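Local coordinates for protein oxidoreductase YdhF (Escherichia coli, PDB 1OG6) that binds NADPH in an aldo-keto reductase barrel and probably acts as an oxidoreductase that reduces carbonyl compounds at the expense of that cofactor, at residues E13-V18 against G45-D50; E235-G240 against L278-Q283; S82-A87 against D123-H128; I183-Q188 against N247-R252. All coordinates share one frame; numbering follows the deposited sequence.

In the fold
The four contacts sample an alpha/beta barrel from its cofactor site to its outer surface. Contacts 1 and 3 belong to the curled sheet: strands 48-50 and 79-87 are neighbours in it, the centres lie about 17 Å apart, and a salt bridge of 3.2 Å joins D50 OD2 of contact 1 to K83 NZ of contact 3 beside the NADP. Contact 4 packs helix 242-251 against a loop; its L251 O probably accepts a hydrogen bond from R16 NH1 of contact 1. Contact 2 lies farthest out, its centre about 24 Å from that of the chain. It touches contact 4, M280 SD lying 3.8 Å from W249 CA.

Contact 1: E13-V18 against G45-D50; sequences EFSRFV and GVTTVD. With NAP (NADP nicotinamide-adenine-dinucleotide phosphate), chain F.
S15 and T48 join the two segments through their hydroxyls. T48 OG1 accepts the backbone N-H of S15 in a nearly straight bond (2.9 Å between S15 N and T48 OG1, 173° at the hydrogen). In return S15 OG faces the amides of T47 and T48, though both of those bonds are weak. The serine hydroxyl sits between its own N and carbonyl carbon (chi1 67°), and from there S15 OG also donates forward along its own segment to F17 O at 2.7 Å, coming in above the carbonyl plane. One small side chain thus ties the break in strand 13-20 after S15 to the incoming strand 48-50.

The T48 rotamer divides its two branches. OG1 lies beside the backbone N (chi1 -45°) and takes the polar work, while CG2, anti to that N, is laid over one face of the F14 ring, 3.7 Å from its centroid and displaced toward the rim: a CH-pi contact. V18 continues the apolar side, its CG1 resting 3.9 Å from D50 CB. On the F17 side, V46 CG1 packs against F17 O.

T47 OG1 and T48 OG1 both have E79, on the next strand, as a hydrogen-bond partner. At the far end D50 OD2 takes a hydrogen bond of 2.9 Å from the NADP ribose hydroxyl O2D and also pairs with K83, close to Y55, the proton donor by similarity. Hydroxyl and amide bonds therefore fix the start of strand 48-50 in the barrel, and its last residue delivers a carboxylate to the cofactor.

Contact 2: E235-G240 against L278-Q283; sequences EELNAG and LKMTRQ
A water bridges the two segments, accepting the backbone N-H of K279 at 3.1 Å from K279 N and giving a weak bond to L237 O, 3.4 Å away. It is the polar link across a contact in which no direct hydrogen bond joins the segments.

The rest is apolar, and L237 carries most of it. Its two methyls part company: CD2 points at the backbone, beside K279 O, and CD1 meets the tip of M280, with CE 3.8 Å off. M280 runs out extended and then bends at its last torsion (chi3 -63°), which swings CE round to that methyl, the two side chains meeting at a slant. L278 approaches from the other end of its segment. Its CD1 lies 3.5 Å from A239 CB, while CD2 rests near L237 O.

Helix 224-237 finishes here in a Schellman motif, N238 being the C' residue with positive phi. The turn brings A239 round to face L278. On the neighbouring side M280 packs on W285 and I288 of helix 282-293, for which T281 is the N-cap residue, and E236 forms a salt bridge with R287.

Dispersion between methyl groups, with a water serving two backbone polar atoms, therefore joins the end of one outer helix to the chain leading into the C-terminal helix at the protein surface.

Contact 3: S82-A87 against D123-H128; sequences SKCGIA and DLLLIH. With NAP (NADP nicotinamide-adenine-dinucleotide phosphate), chain F.
Strands 82-84 and 124-127 run as parallel neighbours in the barrel sheet, their axes inclined at 34°, and backbone bonds alternate between them: S82 N to L124 O (2.9 Å), L126 N to S82 O (2.7 Å), and H128 N to C84 O (3.0 Å).

H128 follows the strand, and its imidazole is sandwiched. K83 CD sits over the centre of one face, 3.6 Å from the H128 ring centroid. On the opposite face I86 CD1 stands at the same distance from that centroid but displaced toward the rim. Both are CH-pi contacts. I86 places CG1 beside its own N (chi1 -58°) and extends from there, carrying CD1 over the ring. At the edge, in the ring plane, lies the cofactor, whose carboxamide O7N is 3.7 Å from H128 CE1.

The lysine also lies alongside L126, pointing the same way, with K83 CG 3.7 Å from L126 CB. Its chain bends at the last torsion (chi4 67°), and NZ ends among H51 O, D50 OD2 and, weakly, Y55 OH. On the other face of the sheet C84 and L125 turn toward the surrounding helices, where C84 meets I106 and L125 meets L146.

Aliphatic carbons on both faces thus probably restrict the imidazole's rotation beside the nicotinamide. The cluster of D50, Y55, K83 and H128 is consistent with the Asp-Tyr-Lys-His tetrad known from aldo-keto reductases, Y55 being the proton donor by similarity.

Contact 4: I183-Q188 against N247-R252; sequences ISPVHQ and NAWVLR
W249 swings its indole out from helix 242-251 with CG anti to the backbone N (chi1 180°) and the ring turned about CB-CG (chi2 84°), which sets its six-membered ring against the loop at P185 and Q188. P185 supplies the closest side-chain approach: CG lies over one face, 3.6 Å from W249 CE3, offset toward the rim. Measured from P185 CG to the centroid of the six-membered ring it is a CH-pi contact of 4.1 Å, 28° off the normal. Proline ring and indole lie flank to flank, their side chains heading in contrary senses.

Q188 comes to the far end of the indole. With CG beside its backbone N and the chain extended beyond it, the side chain crosses the tryptophan at about a right angle, Q188 CD being 3.7 Å from W249 CH2. One helix residue further on, V250 puts CG2 3.8 Å from I183 O, and its CG1 faces I183 CB.

A type I turn from S184 to H187 folds the loop, closed by a bond of 2.7 Å between H187 N and S184 O. P185 occupies the second position of that turn, its CG over the indole. W249 also stacks on W285 of helix 282-293, while L226 of helix 224-237 packs on P185.

Such packing of a loop after a barrel strand, here 179-182, on a surrounding helix belongs to the alpha/beta (TIM) barrel of aldo-keto reductases; V250 lies about 4 Å, side chain to side chain, from C211 of the NADP site.

Contact 1: E13-V18 against G45-D50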
# COMPACT_ATOMS: atom_id res chain seq x y z
N GLU C 13 26.63 8.50 11.36
CA GLU C 13 27.48 7.84 10.38
C GLU C 13 27.84 6.46 10.90
O GLU C 13 28.64 6.33 11.82
CB GLU C 13 28.76 8.66 10.15
CG GLU C 13 29.52 8.26 8.88
CD GLU C 13 30.90 8.88 8.79
OE1 GLU C 13 31.82 8.40 9.49
OE2 GLU C 13 31.08 9.85 8.02
N PHE C 14 27.22 5.44 10.34
CA PHE C 14 27.51 4.08 10.77
C PHE C 14 28.53 3.45 9.85
O PHE C 14 28.87 4.02 8.82
CB PHE C 14 26.25 3.23 10.78
CG PHE C 14 25.30 3.54 11.90
CD1 PHE C 14 25.76 4.02 13.12
CD2 PHE C 14 23.94 3.30 11.76
CE1 PHE C 14 24.89 4.24 14.17
CE2 PHE C 14 23.06 3.52 12.81
CZ PHE C 14 23.54 4.00 14.02
N SER C 15 29.03 2.29 10.23
CA SER C 15 29.99 1.56 9.41
C SER C 15 29.11 0.67 8.56
O SER C 15 28.23 0.02 9.09
CB SER C 15 30.90 0.71 10.29
OG SER C 15 30.16 -0.32 10.91
N ARG C 16 29.32 0.62 7.25
CA ARG C 16 28.47 -0.18 6.37
C ARG C 16 28.12 -1.59 6.85
O ARG C 16 27.06 -2.11 6.48
CB ARG C 16 29.05 -0.25 4.97
CG ARG C 16 28.06 -0.77 3.97
CD ARG C 16 28.43 -0.40 2.55
NE ARG C 16 27.38 -0.81 1.63
CZ ARG C 16 26.11 -0.42 1.73
NH1 ARG C 16 25.21 -0.84 0.84
NH2 ARG C 16 25.74 0.39 2.71
N PHE C 17 28.99 -2.24 7.61
CA PHE C 17 28.68 -3.56 8.15
C PHE C 17 28.53 -3.35 9.65
O PHE C 17 29.45 -2.84 10.30
CB PHE C 17 29.79 -4.59 7.90
CG PHE C 17 29.67 -5.33 6.59
CD1 PHE C 17 30.18 -4.79 5.40
CD2 PHE C 17 29.07 -6.57 6.53
CE1 PHE C 17 30.09 -5.49 4.19
CE2 PHE C 17 28.98 -7.27 5.31
CZ PHE C 17 29.49 -6.72 4.15
N VAL C 18 27.37 -3.70 10.18
CA VAL C 18 27.04 -3.57 11.59
C VAL C 18 27.31 -4.92 12.26
O VAL C 18 27.08 -5.96 11.66
CB VAL C 18 25.55 -3.21 11.77
CG1 VAL C 18 25.22 -3.06 13.21
CG2 VAL C 18 25.22 -1.94 11.02
N GLY C 45 36.86 -2.09 10.82
CA GLY C 45 36.09 -0.96 10.37
C GLY C 45 34.67 -1.08 10.87
O GLY C 45 33.90 -0.13 10.75
N VAL C 46 34.34 -2.24 11.43
CA VAL C 46 33.01 -2.50 11.98
C VAL C 46 32.89 -1.81 13.33
O VAL C 46 33.27 -2.38 14.35
CB VAL C 46 32.76 -3.99 12.19
CG1 VAL C 46 31.34 -4.22 12.65
CG2 VAL C 46 33.05 -4.75 10.92
N THR C 47 32.36 -0.60 13.34
CA THR C 47 32.24 0.14 14.58
C THR C 47 30.83 0.18 15.14
O THR C 47 30.63 0.43 16.33
CB THR C 47 32.74 1.57 14.39
OG1 THR C 47 31.99 2.19 13.34
CG2 THR C 47 34.22 1.58 14.03
N THR C 48 29.84 -0.06 14.28
CA THR C 48 28.45 -0.04 14.72
C THR C 48 28.09 -1.39 15.30
O THR C 48 28.29 -2.41 14.65
CB THR C 48 27.51 0.24 13.55
OG1 THR C 48 28.04 1.31 12.77
CG2 THR C 48 26.13 0.63 14.05
N VAL C 49 27.56 -1.40 16.52
CA VAL C 49 27.16 -2.66 17.13
C VAL C 49 25.65 -2.63 17.38
O VAL C 49 25.10 -1.62 17.84
CB VAL C 49 27.90 -2.92 18.46
CG1 VAL C 49 29.40 -2.92 18.23
CG2 VAL C 49 27.49 -1.91 19.50
N ASP C 50 25.00 -3.74 17.05
CA ASP C 50 23.56 -3.87 17.19
C ASP C 50 23.18 -4.60 18.48
O ASP C 50 23.78 -5.61 18.83
CB ASP C 50 23.01 -4.64 15.99
CG ASP C 50 21.51 -4.60 15.92
OD1 ASP C 50 20.96 -3.50 15.74
OD2 ASP C 50 20.89 -5.68 16.05
PA NAP F . 22.59 -14.08 10.09
O1A NAP F . 21.74 -14.77 9.20
O2A NAP F . 23.63 -13.04 9.70
O5B NAP F . 23.40 -15.12 11.00
C5B NAP F . 24.02 -16.24 10.33
C4B NAP F . 24.07 -17.37 11.42
O4B NAP F . 24.68 -18.49 10.67
C3B NAP F . 25.07 -17.11 12.58
O3B NAP F . 24.40 -17.55 13.75
C2B NAP F . 26.31 -17.94 12.31
O2B NAP F . 26.79 -18.64 13.45
C1B NAP F . 25.89 -18.96 11.20
N9A NAP F . 26.91 -19.02 10.17
C8A NAP F . 27.64 -18.03 9.54
N7A NAP F . 28.49 -18.47 8.63
C5A NAP F . 28.30 -19.85 8.67
C6A NAP F . 28.92 -20.87 7.92
N6A NAP F . 29.87 -20.72 6.98
N1A NAP F . 28.51 -22.19 8.18
N3A NAP F . 26.90 -21.48 9.89
C4A NAP F . 27.32 -20.19 9.62
O3 NAP F . 21.68 -13.32 11.15
PN NAP F . 21.18 -13.71 12.59
O1N NAP F . 19.78 -14.08 12.87
O2N NAP F . 22.12 -13.21 13.64
O5D NAP F . 20.46 -12.25 12.57
C5D NAP F . 21.12 -11.02 12.08
C4D NAP F . 21.23 -9.97 13.17
O4D NAP F . 20.13 -9.03 13.17
C3D NAP F . 21.40 -10.46 14.65
O3D NAP F . 22.78 -10.50 15.05
O2D NAP F . 21.30 -8.55 16.25
C1D NAP F . 19.65 -8.79 14.54
N1N NAP F . 18.19 -9.16 14.61
C2N NAP F . 17.17 -8.17 14.54
C3N NAP F . 15.84 -8.57 14.64
C7N NAP F . 14.74 -7.49 14.57
O7N NAP F . 13.61 -7.88 14.67
N7N NAP F . 15.03 -6.23 14.40
C4N NAP F . 15.46 -9.98 14.83
C5N NAP F . 16.51 -10.94 14.89
C6N NAP F . 17.88 -10.56 14.79
P2B NAP F . 28.35 -18.87 13.78
O1X NAP F . 29.39 -17.83 14.19
O2X NAP F . 28.54 -20.32 14.17
O3X NAP F . 27.83 -18.50 15.15

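Contact 2: E235-G240 against L278-Q283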
# COMPACT_ATOMS: atom_id res chain seq x y z
N GLU C 235 32.72 -18.24 -7.94
CA GLU C 235 33.91 -18.46 -8.75
C GLU C 235 34.09 -17.33 -9.75
O GLU C 235 35.21 -16.96 -10.06
CB GLU C 235 33.80 -19.79 -9.49
CG GLU C 235 35.04 -20.14 -10.29
CD GLU C 235 34.85 -21.35 -11.17
OE1 GLU C 235 34.67 -22.46 -10.62
OE2 GLU C 235 34.87 -21.20 -12.42
N GLU C 236 32.97 -16.80 -10.24
CA GLU C 236 32.98 -15.69 -11.20
C GLU C 236 33.42 -14.35 -10.59
O GLU C 236 34.00 -13.50 -11.27
CB GLU C 236 31.59 -15.54 -11.82
CG GLU C 236 31.29 -16.59 -12.86
CD GLU C 236 29.82 -16.69 -13.19
OE1 GLU C 236 29.14 -15.65 -13.23
OE2 GLU C 236 29.35 -17.82 -13.42
N LEU C 237 33.12 -14.17 -9.30
CA LEU C 237 33.48 -12.95 -8.57
C LEU C 237 34.80 -13.19 -7.84
O LEU C 237 35.42 -12.25 -7.35
CB LEU C 237 32.40 -12.60 -7.55
CG LEU C 237 30.99 -12.24 -8.01
CD1 LEU C 237 30.09 -12.08 -6.81
CD2 LEU C 237 31.03 -10.96 -8.80
N ASN C 238 35.21 -14.45 -7.78
CA ASN C 238 36.45 -14.83 -7.10
C ASN C 238 36.28 -14.64 -5.59
O ASN C 238 37.24 -14.33 -4.90
CB ASN C 238 37.63 -13.99 -7.60
CG ASN C 238 37.99 -14.29 -9.05
OD1 ASN C 238 38.65 -13.48 -9.71
ND2 ASN C 238 37.57 -15.46 -9.54
N ALA C 239 35.05 -14.83 -5.11
CA ALA C 239 34.74 -14.68 -3.69
C ALA C 239 35.25 -15.87 -2.90
O ALA C 239 35.58 -16.90 -3.47
CB ALA C 239 33.25 -14.54 -3.51
N GLY C 240 35.30 -15.71 -1.58
CA GLY C 240 35.78 -16.78 -0.73
C GLY C 240 34.69 -17.72 -0.25
O GLY C 240 34.93 -18.91 -0.07
N LEU C 278 33.72 -6.91 -3.47
CA LEU C 278 33.24 -7.66 -4.63
C LEU C 278 32.34 -6.80 -5.49
O LEU C 278 31.61 -5.95 -4.99
CB LEU C 278 32.46 -8.91 -4.21
CG LEU C 278 33.20 -9.99 -3.42
CD1 LEU C 278 32.29 -11.18 -3.25
CD2 LEU C 278 34.46 -10.39 -4.16
N LYS C 279 32.39 -7.03 -6.80
CA LYS C 279 31.56 -6.29 -7.72
C LYS C 279 30.69 -7.25 -8.52
O LYS C 279 31.15 -7.90 -9.45
CB LYS C 279 32.44 -5.42 -8.62
CG LYS C 279 33.14 -4.29 -7.84
CD LYS C 279 33.99 -3.36 -8.71
CE LYS C 279 35.32 -3.99 -9.14
NZ LYS C 279 36.24 -4.27 -8.00
N MET C 280 29.42 -7.32 -8.12
CA MET C 280 28.41 -8.20 -8.71
C MET C 280 27.63 -7.55 -9.85
O MET C 280 27.15 -6.43 -9.69
CB MET C 280 27.44 -8.66 -7.62
CG MET C 280 26.24 -9.47 -8.11
SD MET C 280 25.26 -10.17 -6.77
CE MET C 280 26.44 -11.24 -6.04
N THR C 281 27.49 -8.25 -10.97
CA THR C 281 26.76 -7.75 -12.14
C THR C 281 25.24 -7.88 -11.97
O THR C 281 24.77 -8.60 -11.09
CB THR C 281 27.19 -8.49 -13.42
OG1 THR C 281 27.03 -9.91 -13.26
CG2 THR C 281 28.64 -8.21 -13.72
N ARG C 282 24.47 -7.19 -12.81
CA ARG C 282 23.01 -7.28 -12.69
C ARG C 282 22.52 -8.68 -13.00
O ARG C 282 21.66 -9.21 -12.30
CB ARG C 282 22.33 -6.30 -13.63
CG ARG C 282 22.66 -4.85 -13.36
CD ARG C 282 21.90 -3.91 -14.30
NE ARG C 282 20.50 -3.77 -13.92
CZ ARG C 282 20.00 -2.72 -13.29
NH1 ARG C 282 20.78 -1.70 -12.96
NH2 ARG C 282 18.71 -2.70 -12.98
N GLN C 283 23.05 -9.28 -14.05
CA GLN C 283 22.66 -10.62 -14.46
C GLN C 283 23.11 -11.69 -13.48
O GLN C 283 22.68 -12.83 -13.54
CB GLN C 283 23.23 -10.91 -15.83
CG GLN C 283 22.22 -11.34 -16.84
CD GLN C 283 22.83 -11.54 -18.18
OE1 GLN C 283 23.38 -10.61 -18.76
NE2 GLN C 283 22.76 -12.75 -18.70
O HOH W 1 34.62 -8.93 -7.82

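Contact 3: S82-A87 against D123-H128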
# COMPACT_ATOMS: atom_id res chain seq x y z
N SER C 82 20.21 0.01 19.77
CA SER C 82 19.43 -0.88 20.59
C SER C 82 17.97 -0.62 20.30
O SER C 82 17.62 0.35 19.63
CB SER C 82 19.73 -0.65 22.07
OG SER C 82 19.29 -1.75 22.84
N LYS C 83 17.11 -1.50 20.81
CA LYS C 83 15.68 -1.38 20.57
C LYS C 83 14.93 -1.58 21.86
O LYS C 83 15.52 -1.82 22.91
CB LYS C 83 15.25 -2.45 19.57
CG LYS C 83 16.32 -2.73 18.52
CD LYS C 83 16.02 -3.97 17.72
CE LYS C 83 17.23 -4.37 16.90
NZ LYS C 83 18.35 -4.81 17.77
N CYS C 84 13.61 -1.49 21.77
CA CYS C 84 12.73 -1.67 22.92
C CYS C 84 11.32 -1.63 22.36
O CYS C 84 11.08 -0.99 21.34
CB CYS C 84 12.91 -0.53 23.93
SG CYS C 84 12.01 0.98 23.51
N GLY C 85 10.39 -2.32 23.02
CA GLY C 85 9.03 -2.31 22.54
C GLY C 85 8.44 -3.70 22.50
O GLY C 85 7.33 -3.89 22.00
N ILE C 86 9.18 -4.67 23.01
CA ILE C 86 8.69 -6.04 23.04
C ILE C 86 8.70 -6.60 24.47
O ILE C 86 9.52 -6.22 25.30
CB ILE C 86 9.54 -6.96 22.11
CG1 ILE C 86 9.49 -6.43 20.67
CG2 ILE C 86 8.98 -8.38 22.12
CD1 ILE C 86 10.11 -7.36 19.65
N ALA C 87 7.75 -7.49 24.74
CA ALA C 87 7.65 -8.11 26.05
C ALA C 87 7.74 -9.63 25.92
O ALA C 87 6.78 -10.30 25.54
CB ALA C 87 6.35 -7.71 26.70
N ASP C 123 23.35 5.68 20.50
CA ASP C 123 23.39 6.40 19.25
C ASP C 123 22.07 6.19 18.52
O ASP C 123 21.57 7.10 17.86
CB ASP C 123 24.57 5.90 18.43
CG ASP C 123 25.89 6.13 19.13
OD1 ASP C 123 26.36 7.29 19.15
OD2 ASP C 123 26.46 5.18 19.69
N LEU C 124 21.51 5.00 18.68
CA LEU C 124 20.24 4.67 18.03
C LEU C 124 19.32 3.83 18.90
O LEU C 124 19.74 2.81 19.45
CB LEU C 124 20.48 3.90 16.73
CG LEU C 124 19.86 4.39 15.42
CD1 LEU C 124 19.80 3.21 14.46
CD2 LEU C 124 18.47 4.95 15.62
N LEU C 125 18.07 4.27 19.02
CA LEU C 125 17.07 3.53 19.76
C LEU C 125 16.05 3.22 18.70
O LEU C 125 15.57 4.12 18.01
CB LEU C 125 16.41 4.36 20.85
CG LEU C 125 15.92 3.60 22.09
CD1 LEU C 125 14.76 4.36 22.69
CD2 LEU C 125 15.47 2.20 21.75
N LEU C 126 15.72 1.95 18.58
CA LEU C 126 14.78 1.47 17.60
C LEU C 126 13.53 0.86 18.25
O LEU C 126 13.65 0.03 19.15
CB LEU C 126 15.46 0.39 16.76
CG LEU C 126 16.10 0.62 15.39
CD1 LEU C 126 16.87 1.91 15.32
CD2 LEU C 126 16.98 -0.58 15.12
N ILE C 127 12.34 1.27 17.81
CA ILE C 127 11.13 0.64 18.34
C ILE C 127 11.21 -0.75 17.71
O ILE C 127 10.90 -0.94 16.53
CB ILE C 127 9.84 1.35 17.86
CG1 ILE C 127 9.80 2.78 18.38
CG2 ILE C 127 8.62 0.58 18.35
CD1 ILE C 127 9.72 2.88 19.87
N HIS C 128 11.64 -1.72 18.50
CA HIS C 128 11.82 -3.10 18.06
C HIS C 128 10.85 -3.67 17.03
O HIS C 128 11.27 -4.21 16.01
CB HIS C 128 11.82 -4.03 19.28
CG HIS C 128 12.75 -5.20 19.16
ND1 HIS C 128 12.98 -5.86 17.97
CD2 HIS C 128 13.49 -5.84 20.10
CE1 HIS C 128 13.80 -6.87 18.18
NE2 HIS C 128 14.13 -6.88 19.47
PA NAP F . 22.59 -14.08 10.09
O1A NAP F . 21.74 -14.77 9.20
O2A NAP F . 23.63 -13.04 9.70
O5B NAP F . 23.40 -15.12 11.00
C5B NAP F . 24.02 -16.24 10.33
C4B NAP F . 24.07 -17.37 11.42
O4B NAP F . 24.68 -18.49 10.67
C3B NAP F . 25.07 -17.11 12.58
O3B NAP F . 24.40 -17.55 13.75
C2B NAP F . 26.31 -17.94 12.31
O2B NAP F . 26.79 -18.64 13.45
C1B NAP F . 25.89 -18.96 11.20
N9A NAP F . 26.91 -19.02 10.17
C8A NAP F . 27.64 -18.03 9.54
N7A NAP F . 28.49 -18.47 8.63
C5A NAP F . 28.30 -19.85 8.67
C6A NAP F . 28.92 -20.87 7.92
N6A NAP F . 29.87 -20.72 6.98
N1A NAP F . 28.51 -22.19 8.18
N3A NAP F . 26.90 -21.48 9.89
C4A NAP F . 27.32 -20.19 9.62
O3 NAP F . 21.68 -13.32 11.15
PN NAP F . 21.18 -13.71 12.59
O1N NAP F . 19.78 -14.08 12.87
O2N NAP F . 22.12 -13.21 13.64
O5D NAP F . 20.46 -12.25 12.57
C5D NAP F . 21.12 -11.02 12.08
C4D NAP F . 21.23 -9.97 13.17
O4D NAP F . 20.13 -9.03 13.17
C3D NAP F . 21.40 -10.46 14.65
O3D NAP F . 22.78 -10.50 15.05
O2D NAP F . 21.30 -8.55 16.25
C1D NAP F . 19.65 -8.79 14.54
N1N NAP F . 18.19 -9.16 14.61
C2N NAP F . 17.17 -8.17 14.54
C3N NAP F . 15.84 -8.57 14.64
C7N NAP F . 14.74 -7.49 14.57
O7N NAP F . 13.61 -7.88 14.67
N7N NAP F . 15.03 -6.23 14.40
C4N NAP F . 15.46 -9.98 14.83
C5N NAP F . 16.51 -10.94 14.89
C6N NAP F . 17.88 -10.56 14.79
P2B NAP F . 28.35 -18.87 13.78
O1X NAP F . 29.39 -17.83 14.19
O2X NAP F . 28.54 -20.32 14.17
O3X NAP F . 27.83 -18.50 15.15

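Contact 4: I183-Q188 against N247-R252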
# COMPACT_ATOMS: atom_id res chain seq x y z
N ILE C 183 16.53 -8.75 4.99
CA ILE C 183 16.74 -8.84 3.54
C ILE C 183 17.78 -9.90 3.23
O ILE C 183 18.90 -9.81 3.69
CB ILE C 183 17.26 -7.53 2.91
CG1 ILE C 183 16.52 -6.32 3.47
CG2 ILE C 183 17.04 -7.57 1.41
CD1 ILE C 183 17.08 -5.00 3.01
N SER C 184 17.40 -10.89 2.44
CA SER C 184 18.31 -11.96 2.04
C SER C 184 17.66 -12.66 0.87
O SER C 184 16.44 -12.59 0.71
CB SER C 184 18.54 -12.95 3.18
OG SER C 184 17.35 -13.63 3.51
N PRO C 185 18.45 -13.35 0.05
CA PRO C 185 17.91 -14.07 -1.12
C PRO C 185 16.73 -14.98 -0.76
O PRO C 185 15.88 -15.26 -1.61
CB PRO C 185 19.11 -14.85 -1.63
CG PRO C 185 20.27 -13.99 -1.23
CD PRO C 185 19.90 -13.57 0.17
N VAL C 186 16.69 -15.45 0.48
CA VAL C 186 15.63 -16.34 0.94
C VAL C 186 14.39 -15.57 1.42
O VAL C 186 13.29 -16.12 1.47
CB VAL C 186 16.10 -17.26 2.09
CG1 VAL C 186 17.35 -17.99 1.68
CG2 VAL C 186 16.34 -16.45 3.34
N HIS C 187 14.58 -14.30 1.79
CA HIS C 187 13.46 -13.48 2.24
C HIS C 187 13.46 -12.18 1.45
O HIS C 187 14.11 -11.21 1.83
CB HIS C 187 13.58 -13.19 3.73
CG HIS C 187 12.34 -12.60 4.33
ND1 HIS C 187 11.17 -13.31 4.43
CD2 HIS C 187 12.08 -11.36 4.81
CE1 HIS C 187 10.23 -12.54 4.94
NE2 HIS C 187 10.76 -11.35 5.18
N GLN C 188 12.72 -12.15 0.34
CA GLN C 188 12.67 -10.96 -0.51
C GLN C 188 11.34 -10.23 -0.64
O GLN C 188 11.11 -9.57 -1.64
CB GLN C 188 13.13 -11.33 -1.92
CG GLN C 188 14.44 -12.06 -2.00
CD GLN C 188 14.74 -12.56 -3.39
OE1 GLN C 188 15.48 -13.51 -3.56
NE2 GLN C 188 14.16 -11.91 -4.40
N ASN C 247 26.17 -11.54 1.08
CA ASN C 247 26.40 -10.23 1.70
C ASN C 247 26.64 -9.17 0.62
O ASN C 247 26.70 -7.99 0.91
CB ASN C 247 27.59 -10.30 2.68
CG ASN C 247 27.16 -10.54 4.15
OD1 ASN C 247 27.85 -11.22 4.93
ND2 ASN C 247 26.03 -9.96 4.54
N ALA C 248 26.76 -9.58 -0.64
CA ALA C 248 26.99 -8.63 -1.74
C ALA C 248 25.69 -8.45 -2.51
O ALA C 248 25.35 -7.35 -2.93
CB ALA C 248 28.08 -9.15 -2.67
N TRP C 249 24.98 -9.56 -2.69
CA TRP C 249 23.70 -9.55 -3.38
C TRP C 249 22.84 -8.53 -2.64
O TRP C 249 22.12 -7.75 -3.26
CB TRP C 249 23.03 -10.93 -3.27
CG TRP C 249 21.70 -10.99 -3.95
CD1 TRP C 249 21.47 -11.23 -5.27
CD2 TRP C 249 20.43 -10.76 -3.34
NE1 TRP C 249 20.12 -11.15 -5.53
CE2 TRP C 249 19.46 -10.87 -4.36
CE3 TRP C 249 20.00 -10.47 -2.04
CZ2 TRP C 249 18.09 -10.70 -4.12
CZ3 TRP C 249 18.65 -10.29 -1.80
CH2 TRP C 249 17.71 -10.41 -2.84
N VAL C 250 22.96 -8.55 -1.32
CA VAL C 250 22.23 -7.65 -0.43
C VAL C 250 22.84 -6.25 -0.52
O VAL C 250 22.14 -5.25 -0.67
CB VAL C 250 22.34 -8.13 1.04
CG1 VAL C 250 21.60 -7.18 1.94
CG2 VAL C 250 21.78 -9.53 1.18
N LEU C 251 24.15 -6.20 -0.42
CA LEU C 251 24.89 -4.95 -0.44
C LEU C 251 24.58 -4.07 -1.64
O LEU C 251 24.66 -2.84 -1.53
CB LEU C 251 26.39 -5.27 -0.40
CG LEU C 251 27.33 -4.52 0.54
CD1 LEU C 251 26.71 -4.36 1.91
CD2 LEU C 251 28.61 -5.28 0.63
N ARG C 252 24.19 -4.67 -2.77
CA ARG C 252 23.95 -3.85 -3.95
C ARG C 252 22.53 -3.38 -4.28
O ARG C 252 22.29 -2.91 -5.39
CB ARG C 252 24.57 -4.49 -5.19
CG ARG C 252 23.67 -5.38 -6.01
CD ARG C 252 24.15 -5.41 -7.46
NE ARG C 252 23.80 -4.19 -8.19
CZ ARG C 252 24.21 -3.90 -9.42
NH1 ARG C 252 25.00 -4.74 -10.08
NH2 ARG C 252 23.82 -2.78 -10.00